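Local atomic coordinates of putative exported protein (Bordetella pertussis Tohama I, PDB entry 2PFZ), a protein that binds pyroglutamic acid as an extracytoplasmic solute receptor, probably delivering it to a tripartite ATP-independent periplasmic transporter. Residues 104-109 against 209-214; 112-117 against 226-231; 49-54 against 67-72; 73-78 against 96-101; 23-28 against 232-237. All coordinates share one frame; numbering follows the deposited sequence.

Contact 1. Residues 104-109 against 209-214; sequences KKLASQ and AVLVNK
L211, near the middle of strand 207-213, meets L106 from the last turns of helix 88-107, a small instance of a helix laid over one face of an antiparallel sheet. The two leucines cross at about a right angle and interlock through both methyls of each: L211 CD2 lies 3.7 Å from L106 CD1, and L211 CD1 lies 3.8 Å from L106 CD2. In both residues CG stands beside the backbone N, opposite the carbonyl carbon, and this turns the two pairs of methyls toward each other. I64 and K51 pack against L211, while L113 and Y76 pack against L106, so this pair is one piece of a larger apolar layer. At the end of the strand, N213 takes the N-cap position of helix 214-218, its OD1 accepting from the backbone N of A216. K214 follows at once. Its chain bends at the second torsion (chi2 -95°), which lays the aliphatic part over A107, with K214 CE 4.2 Å from A107 CB and equally far from A107 CA. Across the interface the chemistry is purely apolar: dispersion joins helix to strand, buried at the leucines, and at the more open margin carbon atoms of a lysine do the touching while its charged end lies beyond them.

Contact 2. Residues 112-117 against 226-231; sequences MLLYSV and QALKKA
L114, the residue that carries most of this contact with L228 and K229, sits at an irregularity of its own strand: with psi at -54° it has helical backbone angles, and together with Y115 it faces the single residue V210 in a classic beta bulge. Strand 111-118 is an outer strand of the three-stranded antiparallel sheet, and the long helix 222-256 packs beside it. Their axes here run nearly parallel, 22° apart and 8.6 Å from one another at closest approach. The leucine carries CG opposite its own backbone N (chi1 -173°), and the two methyls then divide the work. L114 CD2 meets L228 CD1 at 3.9 Å. L114 CD1 rests instead against the helix backbone, 3.8 Å from L228 O; the same methyl, L114 CD1, is 4.2 Å from K229 CA. L228 also takes CG opposite its backbone N, and this brings its tip round to the strand although its CB does not start in that direction.

F217 of helix 214-218 touches M112, L228 and K229, and F22 of helix 14-30 touches L114, so helices supply further apolar cover to the patch. Beyond the bulge the union becomes polar, since the backbone N and O of S116 bond to E236 and to W240 NE1 of the same long helix. At the more exposed margin M112 bends at its thioether and crosses the extended chain of K229 at about a right angle, bringing the methyl CE of M112 to 4.2 Å from CE of K229.

Contact 3. Residues 49-54 against 67-72; sequences EIKRAV and TNFANE
The short helix 50-55 and the loop after strand 61-65, two elements of the solute-binding protein fold, meet where K51 of the helix touches F69 and E72 of the loop, combining a CH-pi contact with a water-bridged ion pair. The side chain of F69 is about 11 Å from the bound pyroglutamic acid, and its neighbour N68 donates to the backbone oxygen of Y144, a residue of the ligand pocket; the contact is near the site, but neither K51, F69 nor E72 is among the pocket residues. Near its root the lysine uses carbon: K51 CB stands over one face of the F69 ring, 4.1 Å from the centroid and 24° off the ring normal. It is displaced toward the rim, where K51 CB lies 3.8 Å from F69 CZ. The lysine and the phenylalanine run antiparallel, side by side. Farther out the lysine bends twice, at chi3 (105°) and again at chi4 (-27°), and the extended side chain of E72 comes to it from the opposite direction. The bends bring K51 CE to 3.1 Å from E72 OE1, nearer than the charged nitrogen itself, since K51 NZ is 3.9 Å from E72 OE1 and makes only a long salt bridge. Water completes the link: it accepts from K51 NZ at 2.7 Å and donates to E72 OE2 at 2.7 Å.

Contact 4. Residues 73-78 against 96-101; sequences DPVYEL and QAQKPF
V75 and F101 mark the closest backbone approach, CA to CA 6.9 Å, between an irregular loop and a helix that is kinked around P100. Residues 74-77 have helical backbone angles without regular helical bonding, and the loop enters this coil through an Asx turn: D73 OD1 accepts from V75 N at 2.9 Å through its anti lone pair, on a nearly straight line (171°). From the helix Q98 reaches across fully extended, its CG opposite its backbone N, and Q98 NE2 donates to V75 O at 2.8 Å. The oxygen lies in the plane of the amide, and the donor approaches at a C=O angle of 164°, close to head-on. Apolar atoms flank this bond. V75 CG2 packs 4.0 Å from F101 CB, while the ring of F101 leads off toward A293 and M294 of helix 289-299. L78 lies alongside Q98, pointing the other way, with L78 CD2 4.0 Å from Q98 CB. The other end of the amide, Q98 OE1, accepts from K207 NZ. Gripped at nitrogen and oxygen, the buried glutamine has a fixed rotation, and it supplies a side-chain donor to a carbonyl in a coil that lacks regular helical bonds.

Contact 5. Residues 23-28 against 232-237; sequences VKDVDS and GAQAEE
D25 and Q234 each set CG beside the backbone N, opposite the carbonyl carbon (chi1 -70° and -64°), and with this shared choice they lean toward one another across the gap between helix 14-30 and helix 222-256 at the protein surface. The glutamine then runs straight out, extended beyond CG, so that its flat end arrives at the carboxylate of D25. The two planes stand steeply to one another, 79° apart, and the side chains meet at a slant. In the model Q234 OE1 is 3.2 Å from D25 OD2, but the amide is probably turned over, so which of its atoms faces the carboxylate is not settled. Farther back, Q234 CB lies 4.1 Å from D25 OD2. The CA atoms of D25 and Q234 are 8.4 Å apart, and the side chains span the distance.

The clear partner of the carboxylate is R238: OD2 of D25 forms a salt bridge with its NH2, one turn further along the same helix as Q234. This ion pair ties D25 to helix 222-256, and the nearby guanidinium would be expected to stabilise the ionised form of the aspartate. Beneath this polar rim the pairing is apolar, with V26 packed on L228 and A231, and A235 on F22. A polar outer seam over an inner layer of apolar residues is a familiar form of surface helix-helix packing, here joining helix 14-30 to the long helix 222-256 in a lobe of a family 7 solute-binding protein.

The five contacts form a chain of touching neighbours beside and through the three-stranded sheet, and none contains a residue of the ligand pocket. Contacts 1 and 2 hold neighbouring strands, 207-213 and 111-118, joined by a probable hydrogen bond from M112 N to V212 O at 2.7 Å; their centres are 12 Å apart. Contact 3 abuts contact 1, where N213 ND2 lies 3.0 Å from V54 O. Contact 4 shares helix 88-107 with contact 1 and continues the loop of contact 3, Y76 packing on F69. Contact 5 uses the same long helix as contact 2, centre to centre about 8 Å. Contact 3 comes nearer pyroglutamic acid, about 11 Å from F69, than contact 4, about 14 Å from Q98.

Contact 1. Residues 104-109 against 209-214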
# COMPACT_ATOMS: atom_id res chain seq x y z
N LYS A 104 13.61 12.52 -2.29
CA LYS A 104 14.43 13.00 -3.39
C LYS A 104 13.74 12.81 -4.75
O LYS A 104 13.61 13.77 -5.53
CB LYS A 104 15.83 12.36 -3.36
CG LYS A 104 16.71 12.68 -4.58
CD LYS A 104 18.06 12.01 -4.48
CE LYS A 104 19.02 12.42 -5.60
NZ LYS A 104 20.25 11.54 -5.58
N LYS A 105 13.28 11.59 -5.02
CA LYS A 105 12.59 11.30 -6.28
C LYS A 105 11.36 12.17 -6.45
O LYS A 105 11.14 12.74 -7.52
CB LYS A 105 12.23 9.81 -6.39
CG LYS A 105 11.41 9.44 -7.64
CD LYS A 105 12.29 9.43 -8.89
CE LYS A 105 11.45 9.30 -10.15
NZ LYS A 105 12.37 9.46 -11.30
N LEU A 106 10.55 12.29 -5.39
CA LEU A 106 9.36 13.11 -5.47
C LEU A 106 9.71 14.58 -5.71
O LEU A 106 9.04 15.27 -6.50
CB LEU A 106 8.52 12.97 -4.19
CG LEU A 106 7.67 11.70 -4.05
CD1 LEU A 106 7.20 11.58 -2.61
CD2 LEU A 106 6.48 11.68 -5.02
N ALA A 107 10.77 15.04 -5.05
CA ALA A 107 11.23 16.43 -5.25
C ALA A 107 11.61 16.76 -6.70
O ALA A 107 11.32 17.88 -7.16
CB ALA A 107 12.35 16.79 -4.31
N SER A 108 12.24 15.80 -7.40
CA SER A 108 12.61 15.93 -8.83
C SER A 108 11.41 16.15 -9.75
O SER A 108 11.58 16.55 -10.91
CB SER A 108 13.41 14.71 -9.30
OG SER A 108 12.55 13.60 -9.52
N GLN A 109 10.21 15.86 -9.25
CA GLN A 109 8.97 16.05 -9.99
C GLN A 109 8.02 17.03 -9.27
O GLN A 109 6.81 16.97 -9.44
CB GLN A 109 8.25 14.71 -10.22
CG GLN A 109 9.03 13.70 -11.07
CD GLN A 109 8.36 12.32 -11.15
OE1 GLN A 109 7.45 12.00 -10.35
NE2 GLN A 109 8.82 11.50 -12.10
N ALA A 209 1.11 6.55 0.44
CA ALA A 209 1.80 7.78 0.74
C ALA A 209 0.87 8.91 0.36
O ALA A 209 0.21 8.88 -0.69
CB ALA A 209 3.10 7.90 -0.07
N VAL A 210 0.86 9.93 1.21
CA VAL A 210 0.12 11.14 0.88
C VAL A 210 1.15 12.15 0.36
O VAL A 210 2.10 12.50 1.07
CB VAL A 210 -0.64 11.68 2.10
CG1 VAL A 210 -1.24 13.07 1.79
CG2 VAL A 210 -1.74 10.67 2.48
N LEU A 211 0.96 12.55 -0.90
CA LEU A 211 1.86 13.44 -1.62
C LEU A 211 1.22 14.79 -1.71
O LEU A 211 -0.00 14.90 -1.75
CB LEU A 211 2.09 12.94 -3.04
CG LEU A 211 2.41 11.46 -3.27
CD1 LEU A 211 2.73 11.26 -4.77
CD2 LEU A 211 3.57 10.99 -2.40
N VAL A 212 2.06 15.82 -1.74
CA VAL A 212 1.62 17.21 -1.82
C VAL A 212 2.36 17.88 -2.97
O VAL A 212 3.59 17.70 -3.14
CB VAL A 212 1.91 17.96 -0.47
CG1 VAL A 212 1.61 19.45 -0.60
CG2 VAL A 212 1.10 17.39 0.67
N ASN A 213 1.63 18.65 -3.77
CA ASN A 213 2.26 19.48 -4.79
C ASN A 213 3.04 20.66 -4.16
O ASN A 213 2.46 21.45 -3.39
CB ASN A 213 1.20 20.00 -5.79
CG ASN A 213 1.82 20.84 -6.89
OD1 ASN A 213 2.01 22.06 -6.72
ND2 ASN A 213 2.12 20.21 -8.02
N LYS A 214 4.33 20.77 -4.47
CA LYS A 214 5.20 21.81 -3.85
C LYS A 214 4.67 23.22 -4.10
O LYS A 214 4.65 24.07 -3.19
CB LYS A 214 6.64 21.74 -4.41
CG LYS A 214 7.36 20.44 -4.22
CD LYS A 214 8.25 20.45 -2.96
CE LYS A 214 9.37 19.42 -3.00
NZ LYS A 214 10.32 19.71 -1.82

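Contact 2. Residues 112-117 against 226-231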
# COMPACT_ATOMS: atom_id res chain seq x y z
N MET A 112 6.07 16.77 -2.58
CA MET A 112 6.52 16.45 -1.24
C MET A 112 5.85 15.21 -0.69
O MET A 112 4.69 14.94 -0.98
CB MET A 112 6.20 17.59 -0.29
CG MET A 112 6.69 18.89 -0.77
SD MET A 112 6.04 20.26 0.19
CE MET A 112 6.15 19.56 1.84
N LEU A 113 6.60 14.46 0.12
CA LEU A 113 6.03 13.35 0.88
C LEU A 113 5.51 13.87 2.21
O LEU A 113 6.29 14.31 3.07
CB LEU A 113 7.07 12.26 1.13
CG LEU A 113 6.66 11.07 2.01
CD1 LEU A 113 5.46 10.32 1.42
CD2 LEU A 113 7.85 10.13 2.21
N LEU A 114 4.20 13.80 2.40
CA LEU A 114 3.64 14.30 3.65
C LEU A 114 3.69 13.23 4.74
O LEU A 114 4.20 13.48 5.83
CB LEU A 114 2.23 14.87 3.46
CG LEU A 114 1.65 15.55 4.72
CD1 LEU A 114 2.43 16.83 5.04
CD2 LEU A 114 0.21 15.86 4.56
N TYR A 115 3.15 12.06 4.46
CA TYR A 115 3.29 10.93 5.37
C TYR A 115 3.03 9.63 4.62
O TYR A 115 2.50 9.66 3.53
CB TYR A 115 2.37 11.08 6.56
CG TYR A 115 0.89 10.89 6.30
CD1 TYR A 115 0.07 11.98 6.00
CD2 TYR A 115 0.30 9.62 6.43
CE1 TYR A 115 -1.30 11.82 5.82
CE2 TYR A 115 -1.08 9.45 6.26
CZ TYR A 115 -1.87 10.56 5.95
OH TYR A 115 -3.23 10.41 5.78
N SER A 116 3.46 8.52 5.21
CA SER A 116 3.32 7.21 4.56
C SER A 116 2.91 6.19 5.61
O SER A 116 3.47 6.19 6.72
CB SER A 116 4.64 6.80 3.90
OG SER A 116 4.54 5.57 3.16
N VAL A 117 1.90 5.36 5.30
CA VAL A 117 1.51 4.32 6.24
C VAL A 117 1.38 2.95 5.62
O VAL A 117 0.95 2.81 4.49
CB VAL A 117 0.35 4.68 7.25
CG1 VAL A 117 -0.16 6.16 7.19
CG2 VAL A 117 -0.74 3.63 7.35
N GLN A 226 2.91 24.82 8.50
CA GLN A 226 3.32 24.08 9.69
C GLN A 226 2.17 23.28 10.25
O GLN A 226 2.37 22.16 10.73
CB GLN A 226 3.96 25.01 10.73
CG GLN A 226 5.34 25.52 10.28
CD GLN A 226 6.24 24.40 9.75
OE1 GLN A 226 6.77 23.59 10.51
NE2 GLN A 226 6.40 24.34 8.41
N ALA A 227 0.96 23.81 10.14
CA ALA A 227 -0.25 23.09 10.54
C ALA A 227 -0.42 21.79 9.71
O ALA A 227 -0.72 20.73 10.25
CB ALA A 227 -1.45 23.98 10.38
N LEU A 228 -0.23 21.91 8.40
CA LEU A 228 -0.24 20.76 7.50
C LEU A 228 0.84 19.72 7.84
O LEU A 228 0.56 18.54 7.93
CB LEU A 228 -0.10 21.22 6.05
CG LEU A 228 -0.13 20.11 4.99
CD1 LEU A 228 -1.48 19.35 4.93
CD2 LEU A 228 0.26 20.72 3.66
N LYS A 229 2.08 20.16 8.02
CA LYS A 229 3.12 19.21 8.38
C LYS A 229 2.82 18.53 9.72
O LYS A 229 2.99 17.32 9.86
CB LYS A 229 4.50 19.87 8.39
CG LYS A 229 5.09 20.10 7.00
CD LYS A 229 6.51 20.63 7.10
CE LYS A 229 7.25 20.46 5.76
NZ LYS A 229 8.75 20.60 5.89
N LYS A 230 2.35 19.29 10.70
CA LYS A 230 2.02 18.67 12.00
C LYS A 230 0.85 17.70 11.89
O LYS A 230 0.87 16.61 12.51
CB LYS A 230 1.75 19.72 13.08
CG LYS A 230 2.95 20.62 13.30
CD LYS A 230 2.62 21.87 14.13
CE LYS A 230 3.19 21.76 15.53
NZ LYS A 230 3.29 23.12 16.17
N ALA A 231 -0.16 18.09 11.11
CA ALA A 231 -1.29 17.19 10.89
C ALA A 231 -0.78 15.91 10.20
O ALA A 231 -1.23 14.81 10.52
CB ALA A 231 -2.34 17.87 10.05

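Contact 3. Residues 49-54 against 67-72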
# COMPACT_ATOMS: atom_id res chain seq x y z
N GLU A 49 -3.81 6.89 -11.31
CA GLU A 49 -3.86 8.30 -11.79
C GLU A 49 -3.42 9.35 -10.77
O GLU A 49 -3.11 10.49 -11.15
CB GLU A 49 -5.28 8.66 -12.24
CG GLU A 49 -5.83 7.80 -13.34
CD GLU A 49 -7.31 8.02 -13.58
OE1 GLU A 49 -7.99 8.71 -12.76
OE2 GLU A 49 -7.80 7.44 -14.59
N ILE A 50 -3.37 8.98 -9.50
CA ILE A 50 -3.31 10.00 -8.43
C ILE A 50 -1.96 10.75 -8.41
O ILE A 50 -1.92 11.98 -8.19
CB ILE A 50 -3.78 9.44 -7.05
CG1 ILE A 50 -5.28 9.11 -7.08
CG2 ILE A 50 -3.49 10.45 -5.91
CD1 ILE A 50 -5.78 8.28 -5.90
N LYS A 51 -0.86 10.04 -8.69
CA LYS A 51 0.45 10.69 -8.63
C LYS A 51 0.55 11.76 -9.71
O LYS A 51 1.01 12.87 -9.44
CB LYS A 51 1.63 9.70 -8.74
CG LYS A 51 3.05 10.34 -8.50
CD LYS A 51 4.20 9.35 -8.90
CE LYS A 51 4.86 9.79 -10.25
NZ LYS A 51 3.88 10.58 -11.18
N ARG A 52 0.10 11.42 -10.92
CA ARG A 52 0.08 12.40 -12.03
C ARG A 52 -0.86 13.57 -11.72
O ARG A 52 -0.55 14.72 -12.05
CB ARG A 52 -0.32 11.70 -13.34
CG ARG A 52 -0.29 12.55 -14.61
CD ARG A 52 -1.63 13.27 -14.87
NE ARG A 52 -2.73 12.34 -15.16
CZ ARG A 52 -4.00 12.55 -14.84
NH1 ARG A 52 -4.34 13.66 -14.20
NH2 ARG A 52 -4.93 11.64 -15.14
N ALA A 53 -1.99 13.28 -11.08
CA ALA A 53 -2.94 14.34 -10.68
C ALA A 53 -2.29 15.37 -9.73
O ALA A 53 -2.47 16.57 -9.91
CB ALA A 53 -4.18 13.73 -10.06
N VAL A 54 -1.52 14.89 -8.75
CA VAL A 54 -0.82 15.77 -7.82
C VAL A 54 0.42 16.43 -8.49
O VAL A 54 0.71 17.58 -8.24
CB VAL A 54 -0.39 15.02 -6.52
CG1 VAL A 54 0.45 15.94 -5.60
CG2 VAL A 54 -1.61 14.50 -5.78
N THR A 67 3.83 1.10 -4.52
CA THR A 67 4.15 0.03 -5.47
C THR A 67 3.41 0.10 -6.82
O THR A 67 3.80 -0.57 -7.76
CB THR A 67 4.02 -1.40 -4.84
OG1 THR A 67 2.78 -1.54 -4.13
CG2 THR A 67 5.20 -1.69 -3.91
N ASN A 68 2.34 0.90 -6.92
CA ASN A 68 1.71 1.12 -8.22
C ASN A 68 2.67 1.77 -9.20
O ASN A 68 2.45 1.72 -10.43
CB ASN A 68 0.46 2.00 -8.12
CG ASN A 68 -0.81 1.20 -7.93
OD1 ASN A 68 -1.80 1.71 -7.38
ND2 ASN A 68 -0.81 -0.05 -8.40
N PHE A 69 3.74 2.37 -8.66
CA PHE A 69 4.66 3.17 -9.47
C PHE A 69 6.03 2.52 -9.67
O PHE A 69 6.97 3.15 -10.15
CB PHE A 69 4.64 4.63 -8.95
CG PHE A 69 3.26 5.20 -8.96
CD1 PHE A 69 2.69 5.66 -10.15
CD2 PHE A 69 2.45 5.11 -7.83
CE1 PHE A 69 1.38 6.08 -10.20
CE2 PHE A 69 1.13 5.56 -7.86
CZ PHE A 69 0.59 6.04 -9.04
N ALA A 70 6.08 1.21 -9.40
CA ALA A 70 7.31 0.42 -9.49
C ALA A 70 7.96 0.45 -10.87
O ALA A 70 9.20 0.38 -10.97
CB ALA A 70 7.07 -1.03 -9.02
N ASN A 71 7.16 0.58 -11.92
CA ASN A 71 7.73 0.64 -13.27
C ASN A 71 8.32 2.01 -13.62
O ASN A 71 9.08 2.13 -14.58
CB ASN A 71 6.73 0.15 -14.33
CG ASN A 71 6.48 -1.36 -14.23
OD1 ASN A 71 5.44 -1.86 -14.64
ND2 ASN A 71 7.44 -2.08 -13.67
N GLU A 72 8.01 3.02 -12.83
CA GLU A 72 8.51 4.36 -13.12
C GLU A 72 9.91 4.55 -12.54
O GLU A 72 10.77 5.17 -13.16
CB GLU A 72 7.57 5.42 -12.58
CG GLU A 72 6.24 5.60 -13.31
CD GLU A 72 5.45 6.73 -12.70
OE1 GLU A 72 6.08 7.51 -11.96
OE2 GLU A 72 4.24 6.84 -12.96
O HOH W 1 2.45 8.87 -12.69

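Contact 4. Residues 73-78 against 96-101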
# COMPACT_ATOMS: atom_id res chain seq x y z
N ASP A 73 10.13 4.01 -11.35
CA ASP A 73 11.42 4.12 -10.67
C ASP A 73 11.52 3.04 -9.60
O ASP A 73 10.55 2.84 -8.87
CB ASP A 73 11.53 5.50 -10.01
CG ASP A 73 12.92 5.77 -9.46
OD1 ASP A 73 13.24 5.23 -8.39
OD2 ASP A 73 13.69 6.51 -10.11
N PRO A 74 12.69 2.38 -9.46
CA PRO A 74 12.88 1.33 -8.45
C PRO A 74 12.55 1.74 -7.00
O PRO A 74 12.18 0.87 -6.20
CB PRO A 74 14.38 0.96 -8.58
CG PRO A 74 14.85 1.53 -9.86
CD PRO A 74 13.89 2.58 -10.31
N VAL A 75 12.62 3.03 -6.65
CA VAL A 75 12.36 3.41 -5.26
C VAL A 75 10.94 3.03 -4.85
O VAL A 75 10.71 2.76 -3.68
CB VAL A 75 12.58 4.94 -4.99
CG1 VAL A 75 11.48 5.76 -5.64
CG2 VAL A 75 12.64 5.24 -3.46
N TYR A 76 10.03 2.97 -5.82
CA TYR A 76 8.61 2.69 -5.57
C TYR A 76 8.32 1.21 -5.31
O TYR A 76 7.29 0.88 -4.71
CB TYR A 76 7.77 3.17 -6.75
CG TYR A 76 7.65 4.66 -6.76
CD1 TYR A 76 6.97 5.32 -5.71
CD2 TYR A 76 8.24 5.42 -7.76
CE1 TYR A 76 6.88 6.71 -5.68
CE2 TYR A 76 8.15 6.83 -7.75
CZ TYR A 76 7.48 7.46 -6.70
OH TYR A 76 7.36 8.84 -6.64
N GLU A 77 9.23 0.35 -5.75
CA GLU A 77 9.05 -1.12 -5.70
C GLU A 77 9.38 -1.72 -4.34
O GLU A 77 8.83 -2.78 -3.98
CB GLU A 77 9.87 -1.80 -6.80
CG GLU A 77 9.69 -3.33 -6.85
CD GLU A 77 10.38 -4.01 -8.01
OE1 GLU A 77 10.99 -3.32 -8.86
OE2 GLU A 77 10.32 -5.26 -8.08
N LEU A 78 10.25 -1.04 -3.59
CA LEU A 78 10.92 -1.58 -2.41
C LEU A 78 10.02 -2.25 -1.39
O LEU A 78 10.29 -3.40 -1.00
CB LEU A 78 11.82 -0.49 -1.76
CG LEU A 78 12.69 -0.96 -0.57
CD1 LEU A 78 13.60 -2.16 -0.93
CD2 LEU A 78 13.54 0.21 -0.05
N GLN A 96 12.00 3.98 6.85
CA GLN A 96 12.99 5.00 7.24
C GLN A 96 14.23 4.99 6.35
O GLN A 96 14.74 6.05 5.99
CB GLN A 96 13.37 4.83 8.72
CG GLN A 96 12.22 5.13 9.69
CD GLN A 96 11.52 6.47 9.42
OE1 GLN A 96 10.37 6.51 8.97
NE2 GLN A 96 12.19 7.55 9.73
N ALA A 97 14.67 3.79 5.96
CA ALA A 97 15.76 3.61 4.99
C ALA A 97 15.40 4.17 3.58
O ALA A 97 16.23 4.81 2.89
CB ALA A 97 16.08 2.13 4.89
N GLN A 98 14.15 3.95 3.18
CA GLN A 98 13.66 4.36 1.85
C GLN A 98 13.37 5.85 1.74
O GLN A 98 13.48 6.45 0.67
CB GLN A 98 12.35 3.62 1.58
CG GLN A 98 11.66 3.88 0.25
CD GLN A 98 10.27 3.22 0.20
OE1 GLN A 98 9.60 3.09 1.22
NE2 GLN A 98 9.83 2.82 -1.00
N LYS A 99 12.96 6.42 2.87
CA LYS A 99 12.31 7.73 2.88
C LYS A 99 13.13 8.83 2.20
O LYS A 99 12.60 9.56 1.38
CB LYS A 99 11.96 8.11 4.32
CG LYS A 99 10.96 9.26 4.40
CD LYS A 99 10.64 9.66 5.83
CE LYS A 99 9.51 10.70 5.85
NZ LYS A 99 9.10 11.11 7.24
N PRO A 100 14.43 8.96 2.53
CA PRO A 100 15.20 10.05 1.90
C PRO A 100 15.24 9.95 0.36
O PRO A 100 15.20 10.97 -0.35
CB PRO A 100 16.61 9.91 2.50
CG PRO A 100 16.41 9.09 3.76
CD PRO A 100 15.27 8.17 3.47
N PHE A 101 15.30 8.73 -0.14
CA PHE A 101 15.30 8.49 -1.58
C PHE A 101 13.92 8.72 -2.23
O PHE A 101 13.85 9.18 -3.37
CB PHE A 101 15.84 7.10 -1.89
CG PHE A 101 17.29 6.93 -1.52
CD1 PHE A 101 18.29 7.17 -2.45
CD2 PHE A 101 17.65 6.57 -0.22
CE1 PHE A 101 19.64 7.05 -2.11
CE2 PHE A 101 19.00 6.44 0.13
CZ PHE A 101 19.99 6.67 -0.83

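Contact 5. Residues 23-28 against 232-237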
# COMPACT_ATOMS: atom_id res chain seq x y z
N VAL A 23 -7.88 15.30 7.77
CA VAL A 23 -8.43 16.54 7.21
C VAL A 23 -9.03 17.40 8.35
O VAL A 23 -8.90 18.63 8.32
CB VAL A 23 -9.42 16.33 6.00
CG1 VAL A 23 -8.74 15.69 4.83
CG2 VAL A 23 -10.62 15.52 6.40
N LYS A 24 -9.65 16.75 9.33
CA LYS A 24 -10.10 17.40 10.57
C LYS A 24 -8.95 18.05 11.35
O LYS A 24 -9.11 19.14 11.88
CB LYS A 24 -10.84 16.41 11.48
CG LYS A 24 -12.13 15.84 10.89
CD LYS A 24 -12.83 14.93 11.87
CE LYS A 24 -14.07 14.30 11.21
NZ LYS A 24 -14.74 13.29 12.09
N ASP A 25 -7.80 17.38 11.45
CA ASP A 25 -6.62 17.94 12.11
C ASP A 25 -6.07 19.16 11.36
O ASP A 25 -5.64 20.13 11.99
CB ASP A 25 -5.51 16.89 12.27
CG ASP A 25 -5.84 15.81 13.30
OD1 ASP A 25 -6.90 15.89 13.98
OD2 ASP A 25 -5.04 14.85 13.42
N VAL A 26 -6.06 19.12 10.03
CA VAL A 26 -5.55 20.26 9.25
C VAL A 26 -6.45 21.48 9.44
O VAL A 26 -5.95 22.60 9.57
CB VAL A 26 -5.44 19.95 7.73
CG1 VAL A 26 -4.93 21.19 6.97
CG2 VAL A 26 -4.50 18.78 7.49
N ASP A 27 -7.76 21.26 9.43
CA ASP A 27 -8.74 22.30 9.72
C ASP A 27 -8.47 22.88 11.12
O ASP A 27 -8.22 24.09 11.25
CB ASP A 27 -10.15 21.70 9.61
CG ASP A 27 -11.25 22.74 9.58
OD1 ASP A 27 -11.00 23.91 9.25
OD2 ASP A 27 -12.40 22.37 9.88
N SER A 28 -8.46 22.03 12.14
CA SER A 28 -8.29 22.49 13.52
C SER A 28 -6.96 23.20 13.76
O SER A 28 -6.94 24.31 14.33
CB SER A 28 -8.46 21.34 14.50
OG SER A 28 -8.23 21.79 15.83
N GLY A 232 0.17 16.09 9.28
CA GLY A 232 0.81 14.97 8.56
C GLY A 232 1.51 14.00 9.50
O GLY A 232 1.32 12.78 9.40
N ALA A 233 2.34 14.54 10.41
CA ALA A 233 3.02 13.71 11.43
C ALA A 233 2.06 12.94 12.33
O ALA A 233 2.27 11.74 12.59
CB ALA A 233 4.01 14.56 12.28
N GLN A 234 1.01 13.62 12.81
CA GLN A 234 -0.04 12.97 13.60
C GLN A 234 -0.70 11.85 12.78
O GLN A 234 -0.95 10.77 13.32
CB GLN A 234 -1.11 13.99 14.07
CG GLN A 234 -0.52 15.02 15.04
CD GLN A 234 -1.48 16.14 15.47
OE1 GLN A 234 -2.68 16.17 15.13
NE2 GLN A 234 -0.94 17.09 16.22
N ALA A 235 -0.95 12.11 11.49
CA ALA A 235 -1.60 11.11 10.60
C ALA A 235 -0.74 9.87 10.43
O ALA A 235 -1.26 8.74 10.40
CB ALA A 235 -1.92 11.72 9.23
N GLU A 236 0.57 10.07 10.28
CA GLU A 236 1.49 8.95 10.17
C GLU A 236 1.47 8.09 11.42
O GLU A 236 1.41 6.89 11.31
CB GLU A 236 2.92 9.37 9.88
CG GLU A 236 3.77 8.20 9.35
CD GLU A 236 5.09 8.66 8.80
OE1 GLU A 236 5.12 9.12 7.63
OE2 GLU A 236 6.12 8.52 9.52
N GLU A 237 1.55 8.73 12.59
CA GLU A 237 1.53 8.01 13.87
C GLU A 237 0.25 7.21 14.05
O GLU A 237 0.28 6.01 14.35
CB GLU A 237 1.71 9.01 15.04
CG GLU A 237 1.66 8.34 16.43
CD GLU A 237 2.58 8.98 17.46
OE1 GLU A 237 3.72 9.37 17.11
OE2 GLU A 237 2.17 9.06 18.65